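Local coordinates for non-toxic crystal protein (PDB 2D42) that is a non-toxic parasporal crystal protein of Bacillus thuringiensis whose elongated beta-rich fold closely resembles aerolysin-type beta-pore-forming toxins, its own activity being unestablished, at residues Phe77-Ser83 with Tyr156-Gln160; Phe109-Ser115 with Ile232-Thr236; Ser86-Gly92 with Ala123-Lys129; Asn198-Leu203 with Gln217-Tyr221. All coordinates share one frame; numbering follows the deposited sequence.

Interaction 1: Phe77-Ser83 with Tyr156-Gln160; sequences FSNAYTS and YTLEQ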
loop_
_atom_site.group_PDB
_atom_site.type_symbol
_atom_site.label_atom_id
_atom_site.label_comp_id
_atom_site.label_asym_id
_atom_site.label_seq_id
_atom_site.Cartn_x
_atom_site.Cartn_y
_atom_site.Cartn_z
ATOM N N PHE A 77 3.883 21.306 23.209
ATOM C CA PHE A 77 3.900 21.269 21.756
ATOM C C PHE A 77 2.838 20.362 21.145
ATOM O O PHE A 77 2.515 19.305 21.680
ATOM C CB PHE A 77 5.269 20.792 21.264
ATOM C CG PHE A 77 6.389 21.761 21.521
ATOM C CD1 PHE A 77 6.476 22.954 20.805
ATOM C CD2 PHE A 77 7.383 21.461 22.449
ATOM C CE1 PHE A 77 7.544 23.833 21.008
ATOM C CE2 PHE A 77 8.449 22.331 22.659
ATOM C CZ PHE A 77 8.530 23.517 21.937
ATOM N N SER A 78 2.323 20.792 20.001
ATOM C CA SER A 78 1.325 20.053 19.246
ATOM C C SER A 78 1.561 20.385 17.785
ATOM O O SER A 78 1.335 21.511 17.357
ATOM C CB SER A 78 -0.088 20.479 19.637
ATOM O OG SER A 78 -1.028 19.957 18.713
ATOM N N ASN A 79 2.014 19.410 17.015
ATOM C CA ASN A 79 2.270 19.663 15.615
ATOM C C ASN A 79 1.791 18.489 14.761
ATOM O O ASN A 79 2.159 17.338 14.992
ATOM C CB ASN A 79 3.768 19.947 15.438
ATOM C CG ASN A 79 4.248 21.121 16.316
ATOM O OD1 ASN A 79 4.085 22.294 15.969
ATOM N ND2 ASN A 79 4.816 20.798 17.471
ATOM N N ALA A 80 0.935 18.790 13.791
ATOM C CA ALA A 80 0.392 17.770 12.904
ATOM C C ALA A 80 1.249 17.694 11.651
ATOM O O ALA A 80 1.126 18.527 10.760
ATOM C CB ALA A 80 -1.057 18.108 12.539
ATOM N N TYR A 81 2.118 16.687 11.595
ATOM C CA TYR A 81 3.023 16.489 10.469
ATOM C C TYR A 81 2.471 15.487 9.463
ATOM O O TYR A 81 1.969 14.427 9.831
ATOM C CB TYR A 81 4.382 15.990 10.967
ATOM C CG TYR A 81 5.514 16.275 10.010
ATOM C CD1 TYR A 81 5.988 17.580 9.835
ATOM C CD2 TYR A 81 6.092 15.254 9.255
ATOM C CE1 TYR A 81 7.015 17.864 8.927
ATOM C CE2 TYR A 81 7.117 15.522 8.345
ATOM C CZ TYR A 81 7.573 16.830 8.184
ATOM O OH TYR A 81 8.572 17.110 7.275
ATOM N N THR A 82 2.598 15.821 8.187
ATOM C CA THR A 82 2.108 14.967 7.119
ATOM C C THR A 82 3.233 14.288 6.367
ATOM O O THR A 82 4.094 14.955 5.800
ATOM C CB THR A 82 1.294 15.769 6.102
ATOM O OG1 THR A 82 0.135 16.307 6.743
ATOM C CG2 THR A 82 0.871 14.879 4.941
ATOM N N SER A 83 3.220 12.961 6.363
ATOM C CA SER A 83 4.232 12.194 5.647
ATOM C C SER A 83 3.530 11.425 4.528
ATOM O O SER A 83 2.396 10.975 4.687
ATOM C CB SER A 83 4.943 11.223 6.595
ATOM O OG SER A 83 5.664 11.923 7.598
ATOM N N TYR A 156 11.502 21.551 19.443
ATOM C CA TYR A 156 10.730 20.324 19.210
ATOM C C TYR A 156 11.205 19.721 17.894
ATOM O O TYR A 156 11.066 20.337 16.832
ATOM C CB TYR A 156 9.234 20.674 19.138
ATOM C CG TYR A 156 8.283 19.497 19.228
ATOM C CD1 TYR A 156 8.571 18.391 20.033
ATOM C CD2 TYR A 156 7.062 19.520 18.557
ATOM C CE1 TYR A 156 7.653 17.335 20.166
ATOM C CE2 TYR A 156 6.140 18.478 18.683
ATOM C CZ TYR A 156 6.436 17.393 19.489
ATOM O OH TYR A 156 5.495 16.394 19.657
ATOM N N THR A 157 11.789 18.529 17.975
ATOM C CA THR A 157 12.330 17.838 16.812
ATOM C C THR A 157 11.640 16.526 16.480
ATOM O O THR A 157 11.302 15.739 17.371
ATOM C CB THR A 157 13.830 17.535 17.021
ATOM O OG1 THR A 157 14.537 18.767 17.159
ATOM C CG2 THR A 157 14.402 16.748 15.847
ATOM N N LEU A 158 11.432 16.299 15.188
ATOM C CA LEU A 158 10.825 15.066 14.721
ATOM C C LEU A 158 11.864 14.258 13.968
ATOM O O LEU A 158 12.555 14.775 13.084
ATOM C CB LEU A 158 9.650 15.335 13.779
ATOM C CG LEU A 158 9.120 14.092 13.042
ATOM C CD1 LEU A 158 8.484 13.134 14.040
ATOM C CD2 LEU A 158 8.106 14.494 11.983
ATOM N N GLU A 159 11.982 12.987 14.327
ATOM C CA GLU A 159 12.899 12.102 13.637
ATOM C C GLU A 159 12.045 11.443 12.554
ATOM O O GLU A 159 11.137 10.666 12.857
ATOM C CB GLU A 159 13.446 11.059 14.598
ATOM C CG GLU A 159 14.492 10.167 14.004
ATOM C CD GLU A 159 15.185 9.354 15.071
ATOM O OE1 GLU A 159 14.669 8.272 15.428
ATOM O OE2 GLU A 159 16.235 9.815 15.570
ATOM N N GLN A 160 12.329 11.779 11.299
ATOM C CA GLN A 160 11.583 11.250 10.170
ATOM C C GLN A 160 12.346 10.192 9.391
ATOM O O GLN A 160 13.455 10.437 8.914
ATOM C CB GLN A 160 11.195 12.381 9.216
ATOM C CG GLN A 160 10.301 11.929 8.066
ATOM C CD GLN A 160 9.952 13.059 7.123
ATOM O OE1 GLN A 160 10.840 13.704 6.568
ATOM N NE2 GLN A 160 8.654 13.306 6.932
#
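F77 and Y156 meet across two long strands of the elongated beta fold of the aerolysin/ETX toxin family, where segments 77-83 and 156-160 face each other through their side chains rather than through backbone bonds. The short strand axes come within 9.4 Å and run at 39°, as in facing layers of a twisted beta structure. The tight end is aromatic. The rings of F77 and Y156 are near parallel (7°) but slid so far apart that they barely overlap, and each ring receives the other residue's methylene: Y156 CB stands 3.7 Å from the F77 ring centroid, over its centre, while F77 CB sits over the Y156 ring nearer its rim. With CG of Y156 anti to the backbone N (chi1 -166°), its ring reaches toward strand 71-94, and the hydroxyl is held by D140 on strand 129-146. In the middle, L158 CD2 lies over one face of Y81, 3.5 Å from Y81 CD2, a CH-pi contact displaced toward the rim; I56 and L58 of strand 54-65 pack alongside this pair. S78 and T82 mark the solvent side, their side chains turned away from the facing strand. The far end is looser and polar. Q160 is extended, crosses Y81 at about a right angle and brings its amide to the ring's edge, the two planes steeply inclined. From there Q160 NE2 donates a weak hydrogen bond of 3.4 Å to S83 OG.

Interaction 2: Phe109-Ser115 with Ile232-Thr236; sequences FEQVGLS and IGLQT
I232 opens the contact by laying CD1 against the outer end of the F109 ring, 3.5 Å from F109 CZ. Its CG1 is set between the backbone N and the carbonyl carbon (chi1 67°), and the extended branch beyond it carries the methyl to the phenyl group. L234 follows, the residue of the contact with most surface buried by the other segment. Both of its methyls are used: CD2 lies over one face of F109, 3.9 Å from the ring centroid and displaced toward the rim, whereas CD1 rests near the root of the same ring, 3.6 Å from F109 CG, and also meets V112 CG2 at 3.9 Å. The carbonyl of L234 is joined to the opposite segment through water, which donates to L234 O at 2.7 Å and to S115 O. At Q235 the side chain turns across L114 at about a right angle, so that the methyl L114 CD2 packs against the chain from CB to the amide, with L114 CD2 and Q235 NE2 3.3 Å apart; that amide nitrogen donates to E159. The receiving loop is a beta hairpin turn with a G1 beta bulge, in which G113 and L114 both face F109 and G113 adopts positive phi. This hairpin, linking strands 101-109 and 114-122 of the small three-stranded sheet, rests on strand 219-244 of the large sheet, with V53 and strand 48-49 beside it and strand 150-185 paired to segment 232-236.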
loop_
_atom_site.group_PDB
_atom_site.type_symbol
_atom_site.label_atom_id
_atom_site.label_comp_id
_atom_site.label_asym_id
_atom_site.label_seq_id
_atom_site.Cartn_x
_atom_site.Cartn_y
_atom_site.Cartn_z
ATOM N N PHE A 109 13.445 0.670 11.635
ATOM C CA PHE A 109 14.423 1.612 11.132
ATOM C C PHE A 109 15.729 1.404 11.883
ATOM O O PHE A 109 16.003 2.013 12.919
ATOM C CB PHE A 109 13.832 3.019 11.261
ATOM C CG PHE A 109 12.638 3.238 10.359
ATOM C CD1 PHE A 109 12.785 3.864 9.123
ATOM C CD2 PHE A 109 11.378 2.736 10.711
ATOM C CE1 PHE A 109 11.708 3.989 8.245
ATOM C CE2 PHE A 109 10.288 2.852 9.837
ATOM C CZ PHE A 109 10.452 3.478 8.603
ATOM N N GLU A 110 16.515 0.497 11.324
ATOM C CA GLU A 110 17.794 0.082 11.875
ATOM C C GLU A 110 18.742 1.183 12.336
ATOM O O GLU A 110 19.424 1.014 13.347
ATOM C CB GLU A 110 18.491 -0.811 10.860
ATOM C CG GLU A 110 19.753 -1.484 11.341
ATOM C CD GLU A 110 20.194 -2.559 10.371
ATOM O OE1 GLU A 110 19.877 -3.745 10.610
ATOM O OE2 GLU A 110 20.836 -2.213 9.358
ATOM N N GLN A 111 18.786 2.301 11.619
ATOM C CA GLN A 111 19.685 3.387 11.995
ATOM C C GLN A 111 19.337 4.081 13.302
ATOM O O GLN A 111 20.181 4.761 13.880
ATOM C CB GLN A 111 19.788 4.425 10.874
ATOM C CG GLN A 111 20.749 4.008 9.771
ATOM C CD GLN A 111 21.319 5.189 9.012
ATOM O OE1 GLN A 111 21.818 6.145 9.611
ATOM N NE2 GLN A 111 21.257 5.127 7.686
ATOM N N VAL A 112 18.102 3.928 13.769
ATOM C CA VAL A 112 17.723 4.546 15.028
ATOM C C VAL A 112 17.164 3.515 16.002
ATOM O O VAL A 112 16.802 3.845 17.128
ATOM C CB VAL A 112 16.698 5.687 14.819
ATOM C CG1 VAL A 112 17.373 6.852 14.081
ATOM C CG2 VAL A 112 15.488 5.177 14.028
ATOM N N GLY A 113 17.105 2.262 15.561
ATOM C CA GLY A 113 16.604 1.195 16.410
ATOM C C GLY A 113 15.156 1.373 16.830
ATOM O O GLY A 113 14.792 1.059 17.958
ATOM N N LEU A 114 14.320 1.856 15.919
ATOM C CA LEU A 114 12.918 2.078 16.243
ATOM C C LEU A 114 11.992 1.544 15.156
ATOM O O LEU A 114 12.268 1.692 13.965
ATOM C CB LEU A 114 12.676 3.575 16.420
ATOM C CG LEU A 114 11.808 4.060 17.577
ATOM C CD1 LEU A 114 12.298 3.476 18.893
ATOM C CD2 LEU A 114 11.857 5.569 17.621
ATOM N N SER A 115 10.894 0.913 15.564
ATOM C CA SER A 115 9.941 0.418 14.584
ATOM C C SER A 115 8.970 1.543 14.267
ATOM O O SER A 115 8.761 2.442 15.081
ATOM C CB SER A 115 9.170 -0.794 15.123
ATOM O OG SER A 115 10.025 -1.920 15.179
ATOM N N ILE A 232 7.987 8.689 7.265
ATOM C CA ILE A 232 7.121 8.614 8.432
ATOM C C ILE A 232 7.831 9.150 9.670
ATOM O O ILE A 232 9.046 8.974 9.831
ATOM C CB ILE A 232 6.687 7.163 8.738
ATOM C CG1 ILE A 232 7.893 6.336 9.166
ATOM C CG2 ILE A 232 6.077 6.517 7.511
ATOM C CD1 ILE A 232 7.515 5.013 9.777
ATOM N N GLY A 233 7.064 9.804 10.536
ATOM C CA GLY A 233 7.611 10.326 11.777
ATOM C C GLY A 233 7.792 9.135 12.696
ATOM O O GLY A 233 6.852 8.363 12.887
ATOM N N LEU A 234 8.991 8.978 13.254
ATOM C CA LEU A 234 9.308 7.851 14.125
ATOM C C LEU A 234 9.211 8.160 15.617
ATOM O O LEU A 234 8.698 7.350 16.397
ATOM C CB LEU A 234 10.719 7.330 13.796
ATOM C CG LEU A 234 10.875 6.798 12.363
ATOM C CD1 LEU A 234 12.323 6.401 12.093
ATOM C CD2 LEU A 234 9.931 5.611 12.167
ATOM N N GLN A 235 9.738 9.313 16.013
ATOM C CA GLN A 235 9.698 9.742 17.408
ATOM C C GLN A 235 10.023 11.226 17.475
ATOM O O GLN A 235 10.497 11.812 16.498
ATOM C CB GLN A 235 10.713 8.969 18.254
ATOM C CG GLN A 235 12.159 9.355 17.995
ATOM C CD GLN A 235 13.129 8.598 18.882
ATOM O OE1 GLN A 235 13.007 8.615 20.106
ATOM N NE2 GLN A 235 14.105 7.933 18.266
ATOM N N THR A 236 9.788 11.831 18.634
ATOM C CA THR A 236 10.058 13.249 18.806
ATOM C C THR A 236 10.984 13.503 19.978
ATOM O O THR A 236 11.116 12.668 20.876
ATOM C CB THR A 236 8.772 14.035 19.051
ATOM O OG1 THR A 236 8.103 13.495 20.198
ATOM C CG2 THR A 236 7.857 13.951 17.843
HETATM O O HOH W 1 7.750 4.881 15.881
#

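Interaction 3: Ser86-Gly92 with Ala123-Lys129; sequences SSQTRDG and AVTNENK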
loop_
_atom_site.group_PDB
_atom_site.type_symbol
_atom_site.label_atom_id
_atom_site.label_comp_id
_atom_site.label_asym_id
_atom_site.label_seq_id
_atom_site.Cartn_x
_atom_site.Cartn_y
_atom_site.Cartn_z
ATOM N N SER A 86 4.113 6.215 -1.278
ATOM C CA SER A 86 3.650 5.953 -2.627
ATOM C C SER A 86 3.903 4.493 -3.007
ATOM O O SER A 86 4.925 3.922 -2.630
ATOM C CB SER A 86 4.378 6.880 -3.594
ATOM O OG SER A 86 3.922 6.680 -4.916
ATOM N N SER A 87 2.967 3.885 -3.734
ATOM C CA SER A 87 3.126 2.497 -4.167
ATOM C C SER A 87 2.899 2.394 -5.670
ATOM O O SER A 87 2.296 3.280 -6.273
ATOM C CB SER A 87 2.128 1.592 -3.451
ATOM O OG SER A 87 0.818 1.813 -3.935
ATOM N N GLN A 88 3.380 1.311 -6.273
ATOM C CA GLN A 88 3.201 1.108 -7.703
ATOM C C GLN A 88 3.364 -0.350 -8.064
ATOM O O GLN A 88 4.411 -0.949 -7.813
ATOM C CB GLN A 88 4.218 1.928 -8.506
ATOM C CG GLN A 88 4.020 1.838 -10.011
ATOM C CD GLN A 88 5.139 2.497 -10.791
ATOM O OE1 GLN A 88 4.997 2.780 -11.977
ATOM N NE2 GLN A 88 6.263 2.733 -10.132
ATOM N N THR A 89 2.330 -0.923 -8.665
ATOM C CA THR A 89 2.383 -2.320 -9.069
ATOM C C THR A 89 3.231 -2.547 -10.312
ATOM O O THR A 89 3.195 -1.756 -11.260
ATOM C CB THR A 89 0.983 -2.864 -9.376
ATOM O OG1 THR A 89 0.181 -2.798 -8.193
ATOM C CG2 THR A 89 1.073 -4.320 -9.889
ATOM N N ARG A 90 3.983 -3.642 -10.298
ATOM C CA ARG A 90 4.806 -4.038 -11.427
ATOM C C ARG A 90 4.097 -5.225 -12.088
ATOM O O ARG A 90 3.777 -5.190 -13.284
ATOM C CB ARG A 90 6.194 -4.467 -10.961
ATOM C CG ARG A 90 7.015 -5.105 -12.060
ATOM C CD ARG A 90 8.338 -5.638 -11.543
ATOM N NE ARG A 90 9.133 -6.202 -12.629
ATOM C CZ ARG A 90 10.328 -6.761 -12.470
ATOM N NH1 ARG A 90 10.874 -6.832 -11.262
ATOM N NH2 ARG A 90 10.980 -7.240 -13.520
ATOM N N ASP A 91 3.859 -6.274 -11.303
ATOM C CA ASP A 91 3.157 -7.451 -11.804
ATOM C C ASP A 91 1.846 -7.610 -11.046
ATOM O O ASP A 91 1.834 -7.955 -9.858
ATOM C CB ASP A 91 4.006 -8.713 -11.647
ATOM C CG ASP A 91 5.279 -8.667 -12.486
ATOM O OD1 ASP A 91 5.282 -7.968 -13.522
ATOM O OD2 ASP A 91 6.263 -9.341 -12.121
ATOM N N GLY A 92 0.743 -7.343 -11.736
ATOM C CA GLY A 92 -0.556 -7.452 -11.107
ATOM C C GLY A 92 -1.587 -8.228 -11.909
ATOM O O GLY A 92 -1.263 -8.959 -12.844
ATOM N N ALA A 123 -3.106 -0.329 -6.043
ATOM C CA ALA A 123 -4.012 -1.132 -6.846
ATOM C C ALA A 123 -3.197 -2.202 -7.547
ATOM O O ALA A 123 -2.206 -1.897 -8.213
ATOM C CB ALA A 123 -4.723 -0.246 -7.876
ATOM N N VAL A 124 -3.597 -3.457 -7.380
ATOM C CA VAL A 124 -2.884 -4.552 -8.028
ATOM C C VAL A 124 -3.382 -4.634 -9.468
ATOM O O VAL A 124 -2.841 -5.384 -10.277
ATOM C CB VAL A 124 -3.172 -5.913 -7.332
ATOM C CG1 VAL A 124 -4.634 -6.326 -7.558
ATOM C CG2 VAL A 124 -2.228 -6.979 -7.866
ATOM N N THR A 125 -4.398 -3.828 -9.770
ATOM C CA THR A 125 -5.043 -3.819 -11.081
ATOM C C THR A 125 -4.451 -2.932 -12.164
ATOM O O THR A 125 -4.907 -2.969 -13.308
ATOM C CB THR A 125 -6.528 -3.456 -10.947
ATOM O OG1 THR A 125 -6.650 -2.166 -10.337
ATOM C CG2 THR A 125 -7.250 -4.488 -10.092
ATOM N N ASN A 126 -3.455 -2.125 -11.815
ATOM C CA ASN A 126 -2.823 -1.268 -12.807
ATOM C C ASN A 126 -1.418 -0.877 -12.356
ATOM O O ASN A 126 -1.022 -1.145 -11.222
ATOM C CB ASN A 126 -3.683 -0.022 -13.061
ATOM C CG ASN A 126 -3.735 0.903 -11.865
ATOM O OD1 ASN A 126 -2.706 1.425 -11.427
ATOM N ND2 ASN A 126 -4.934 1.118 -11.333
ATOM N N GLU A 127 -0.661 -0.244 -13.241
ATOM C CA GLU A 127 0.698 0.139 -12.903
ATOM C C GLU A 127 0.853 1.615 -12.588
ATOM O O GLU A 127 1.954 2.155 -12.681
ATOM C CB GLU A 127 1.645 -0.254 -14.040
ATOM C CG GLU A 127 1.689 -1.750 -14.307
ATOM C CD GLU A 127 2.607 -2.115 -15.460
ATOM O OE1 GLU A 127 3.789 -1.718 -15.424
ATOM O OE2 GLU A 127 2.155 -2.805 -16.396
ATOM N N ASN A 128 -0.243 2.270 -12.211
ATOM C CA ASN A 128 -0.187 3.686 -11.885
ATOM C C ASN A 128 0.351 3.896 -10.474
ATOM O O ASN A 128 0.326 2.997 -9.636
ATOM C CB ASN A 128 -1.573 4.339 -11.986
ATOM C CG ASN A 128 -2.234 4.134 -13.345
ATOM O OD1 ASN A 128 -1.577 4.170 -14.383
ATOM N ND2 ASN A 128 -3.551 3.936 -13.336
ATOM N N LYS A 129 0.809 5.110 -10.214
ATOM C CA LYS A 129 1.347 5.470 -8.915
ATOM C C LYS A 129 0.206 5.911 -8.004
ATOM O O LYS A 129 -0.650 6.695 -8.406
ATOM C CB LYS A 129 2.367 6.598 -9.095
ATOM C CG LYS A 129 3.088 7.039 -7.845
ATOM C CD LYS A 129 4.227 8.004 -8.206
ATOM C CE LYS A 129 4.980 8.513 -6.975
ATOM N NZ LYS A 129 4.143 9.356 -6.073
HETATM O O HOH W 2 -0.263 0.414 -6.506
HETATM O O HOH W 3 -0.125 0.507 -9.214
HETATM O O HOH W 4 4.986 -0.785 -13.159
#
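T89 holds OG1 beside its backbone N and anti to its carbonyl carbon (chi1 -62°), which brings the hydroxyl to A123, while K129, extended as far as CE, bends only at its last torsion (chi4 -65°) to bring its ammonium group to S86. The first meeting is firm: T89 OG1 donates to A123 O at 2.6 Å, approaching from above the carbonyl plane, 35° out of it. The second is a weak hydrogen bond, K129 NZ to S86 OG, although the lysine chain also lies along the serine hydroxyl, touching it with CG and CE. T89 CB, meanwhile, presses on N126 O at 3.2 Å. Segment 123-129 is the irregular loop between strands 114-122 and 129-146, and it lies along the edge of strand 71-94 where that strand turns a corner; there R90 and D91 both face E225 in a classic beta bulge, and R90 makes a salt bridge to E225. An Asx turn shapes the loop, N126 OD1 accepting from N128 N at 2.7 Å. Regular pairing lapses here, and waters and CA-H...O contacts join the two segments. One water accepts from T89 N and is placed to donate to N126 O and N128 O; a second accepts from A123 N and donates to S87 OG, whose stronger partner is E121. A third donates to T89 O and to E127 OE1. Beyond the corner the chains stay close at a glycine, with G92 CA in a CA-H...O contact of 3.2 Å to V124 O and one V124 methyl, CG2, against the same carbon.

Interaction 4: Asn198-Leu203 with Gln217-Tyr221; sequences NIIDVL and QNRAY
N198 and N218 turn their amides almost perpendicular to each other, the planes 83° apart, and the side chains meet at an oblique angle. N198 ND2 points at N218 OD1 in a hydrogen bond modelled at only 2.4 Å, a length too short to be taken literally, with an N-H...O angle of 147°. Both residues carry CG anti to the backbone N, which sends the two amides across the gap between their segments. The other arm of the N198 amide faces its own helix: N198 OD1 accepts from I200 N at 3.1 Å, the N-H nearly straight but standing above the carbonyl plane. N198 is thus the N-cap of helix 199-206. A water donates to N198 OD1 and to N218 O, bridging the two residues independently of the doubtful short contact. Opposite the helix, N218 and R219 both face S214 in a G1 beta bulge at the hairpin between strands 211-214 and 219-244, with N218 at positive phi. Deeper in, the contact becomes apolar. I200 lies at about a right angle to N218; its CG2 bears on the strand backbone, 3.5 Å from R219 C, and its CD1 reaches toward N218 OD1. One helical turn on from I200, L203 directs CD1 to A220 CB at 3.7 Å. I213 and F211 of strand 211-214 pack against this group, while L5 of helix 5-19 touches L203 from another part of the fold.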
loop_
_atom_site.group_PDB
_atom_site.type_symbol
_atom_site.label_atom_id
_atom_site.label_comp_id
_atom_site.label_asym_id
_atom_site.label_seq_id
_atom_site.Cartn_x
_atom_site.Cartn_y
_atom_site.Cartn_z
ATOM N N ASN A 198 -15.217 -22.019 -14.875
ATOM C CA ASN A 198 -14.657 -21.551 -13.624
ATOM C C ASN A 198 -13.352 -20.860 -14.025
ATOM O O ASN A 198 -12.581 -21.400 -14.825
ATOM C CB ASN A 198 -14.367 -22.738 -12.709
ATOM C CG ASN A 198 -14.063 -22.319 -11.285
ATOM O OD1 ASN A 198 -13.369 -21.328 -11.044
ATOM N ND2 ASN A 198 -14.570 -23.087 -10.331
ATOM N N ILE A 199 -13.104 -19.670 -13.487
ATOM C CA ILE A 199 -11.884 -18.949 -13.830
ATOM C C ILE A 199 -10.621 -19.743 -13.480
ATOM O O ILE A 199 -9.581 -19.561 -14.108
ATOM C CB ILE A 199 -11.834 -17.559 -13.141
ATOM C CG1 ILE A 199 -10.699 -16.719 -13.746
ATOM C CG2 ILE A 199 -11.618 -17.719 -11.631
ATOM C CD1 ILE A 199 -10.862 -16.435 -15.242
ATOM N N ILE A 200 -10.703 -20.635 -12.495
ATOM C CA ILE A 200 -9.521 -21.416 -12.126
ATOM C C ILE A 200 -9.146 -22.407 -13.224
ATOM O O ILE A 200 -7.968 -22.721 -13.415
ATOM C CB ILE A 200 -9.722 -22.187 -10.794
ATOM C CG1 ILE A 200 -10.749 -23.307 -10.971
ATOM C CG2 ILE A 200 -10.157 -21.217 -9.692
ATOM C CD1 ILE A 200 -10.912 -24.181 -9.738
ATOM N N ASP A 201 -10.145 -22.896 -13.958
ATOM C CA ASP A 201 -9.882 -23.840 -15.034
ATOM C C ASP A 201 -9.283 -23.111 -16.226
ATOM O O ASP A 201 -8.490 -23.679 -16.981
ATOM C CB ASP A 201 -11.165 -24.560 -15.442
ATOM C CG ASP A 201 -11.739 -25.410 -14.320
ATOM O OD1 ASP A 201 -10.981 -26.201 -13.719
ATOM O OD2 ASP A 201 -12.951 -25.291 -14.043
ATOM N N VAL A 202 -9.662 -21.847 -16.389
ATOM C CA VAL A 202 -9.143 -21.024 -17.480
ATOM C C VAL A 202 -7.649 -20.769 -17.259
ATOM O O VAL A 202 -6.834 -20.944 -18.169
ATOM C CB VAL A 202 -9.874 -19.662 -17.546
ATOM C CG1 VAL A 202 -9.171 -18.732 -18.523
ATOM C CG2 VAL A 202 -11.315 -19.871 -17.968
ATOM N N LEU A 203 -7.308 -20.355 -16.040
ATOM C CA LEU A 203 -5.927 -20.059 -15.664
ATOM C C LEU A 203 -5.066 -21.307 -15.741
ATOM O O LEU A 203 -3.923 -21.263 -16.191
ATOM C CB LEU A 203 -5.882 -19.487 -14.239
ATOM C CG LEU A 203 -6.603 -18.145 -14.052
ATOM C CD1 LEU A 203 -6.760 -17.820 -12.581
ATOM C CD2 LEU A 203 -5.824 -17.057 -14.771
ATOM N N GLN A 217 -10.390 -25.513 -2.733
ATOM C CA GLN A 217 -11.022 -24.269 -2.305
ATOM C C GLN A 217 -11.686 -23.506 -3.448
ATOM O O GLN A 217 -12.203 -22.404 -3.254
ATOM C CB GLN A 217 -9.987 -23.374 -1.619
ATOM C CG GLN A 217 -9.222 -24.063 -0.500
ATOM C CD GLN A 217 -8.233 -23.137 0.184
ATOM O OE1 GLN A 217 -8.621 -22.218 0.907
ATOM N NE2 GLN A 217 -6.945 -23.372 -0.047
ATOM N N ASN A 218 -11.656 -24.095 -4.639
ATOM C CA ASN A 218 -12.265 -23.492 -5.816
ATOM C C ASN A 218 -11.789 -22.056 -6.028
ATOM O O ASN A 218 -12.584 -21.140 -6.240
ATOM C CB ASN A 218 -13.787 -23.531 -5.671
ATOM C CG ASN A 218 -14.496 -23.001 -6.886
ATOM O OD1 ASN A 218 -14.175 -23.375 -8.013
ATOM N ND2 ASN A 218 -15.467 -22.122 -6.670
ATOM N N ARG A 219 -10.479 -21.867 -5.989
ATOM C CA ARG A 219 -9.917 -20.538 -6.151
ATOM C C ARG A 219 -8.491 -20.617 -6.652
ATOM O O ARG A 219 -7.858 -21.679 -6.630
ATOM C CB ARG A 219 -9.931 -19.806 -4.808
ATOM C CG ARG A 219 -9.056 -20.495 -3.765
ATOM C CD ARG A 219 -9.199 -19.877 -2.392
ATOM N NE ARG A 219 -10.570 -19.931 -1.896
ATOM C CZ ARG A 219 -10.905 -19.667 -0.639
ATOM N NH1 ARG A 219 -9.962 -19.339 0.228
ATOM N NH2 ARG A 219 -12.172 -19.729 -0.245
ATOM N N ALA A 220 -7.995 -19.477 -7.113
ATOM C CA ALA A 220 -6.630 -19.384 -7.593
ATOM C C ALA A 220 -5.966 -18.310 -6.746
ATOM O O ALA A 220 -6.566 -17.276 -6.467
ATOM C CB ALA A 220 -6.612 -18.993 -9.060
ATOM N N TYR A 221 -4.738 -18.564 -6.309
ATOM C CA TYR A 221 -4.027 -17.587 -5.503
ATOM C C TYR A 221 -3.029 -16.867 -6.400
ATOM O O TYR A 221 -2.186 -17.497 -7.040
ATOM C CB TYR A 221 -3.302 -18.269 -4.337
ATOM C CG TYR A 221 -4.218 -18.729 -3.221
ATOM C CD1 TYR A 221 -4.790 -20.001 -3.229
ATOM C CD2 TYR A 221 -4.517 -17.880 -2.154
ATOM C CE1 TYR A 221 -5.646 -20.424 -2.189
ATOM C CE2 TYR A 221 -5.368 -18.286 -1.119
ATOM C CZ TYR A 221 -5.929 -19.557 -1.139
ATOM O OH TYR A 221 -6.763 -19.946 -0.106
HETATM O O HOH W 5 -13.774 -19.917 -8.769
#

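The four contacts are spread along one elongated molecule. Interactions 1 and 2, with centres 13 Å apart, share a direct junction: E159 O accepts from L234 N at 2.8 Å and E159 N donates to Q235 O at 2.9 Å, both probable hydrogen bonds, so strands 150-185 and 219-244 couple them. Strand 71-94 runs on from interaction 1 to interaction 3, about 30 Å between centres. Interaction 4 lies across the chain's centre from interactions 1 and 2, about 48 Å and 42 Å away centre to centre; its nearest atoms are about 9 Å from interaction 3. Interactions 2 and 4 do not touch, yet lie on one strand, 219-244.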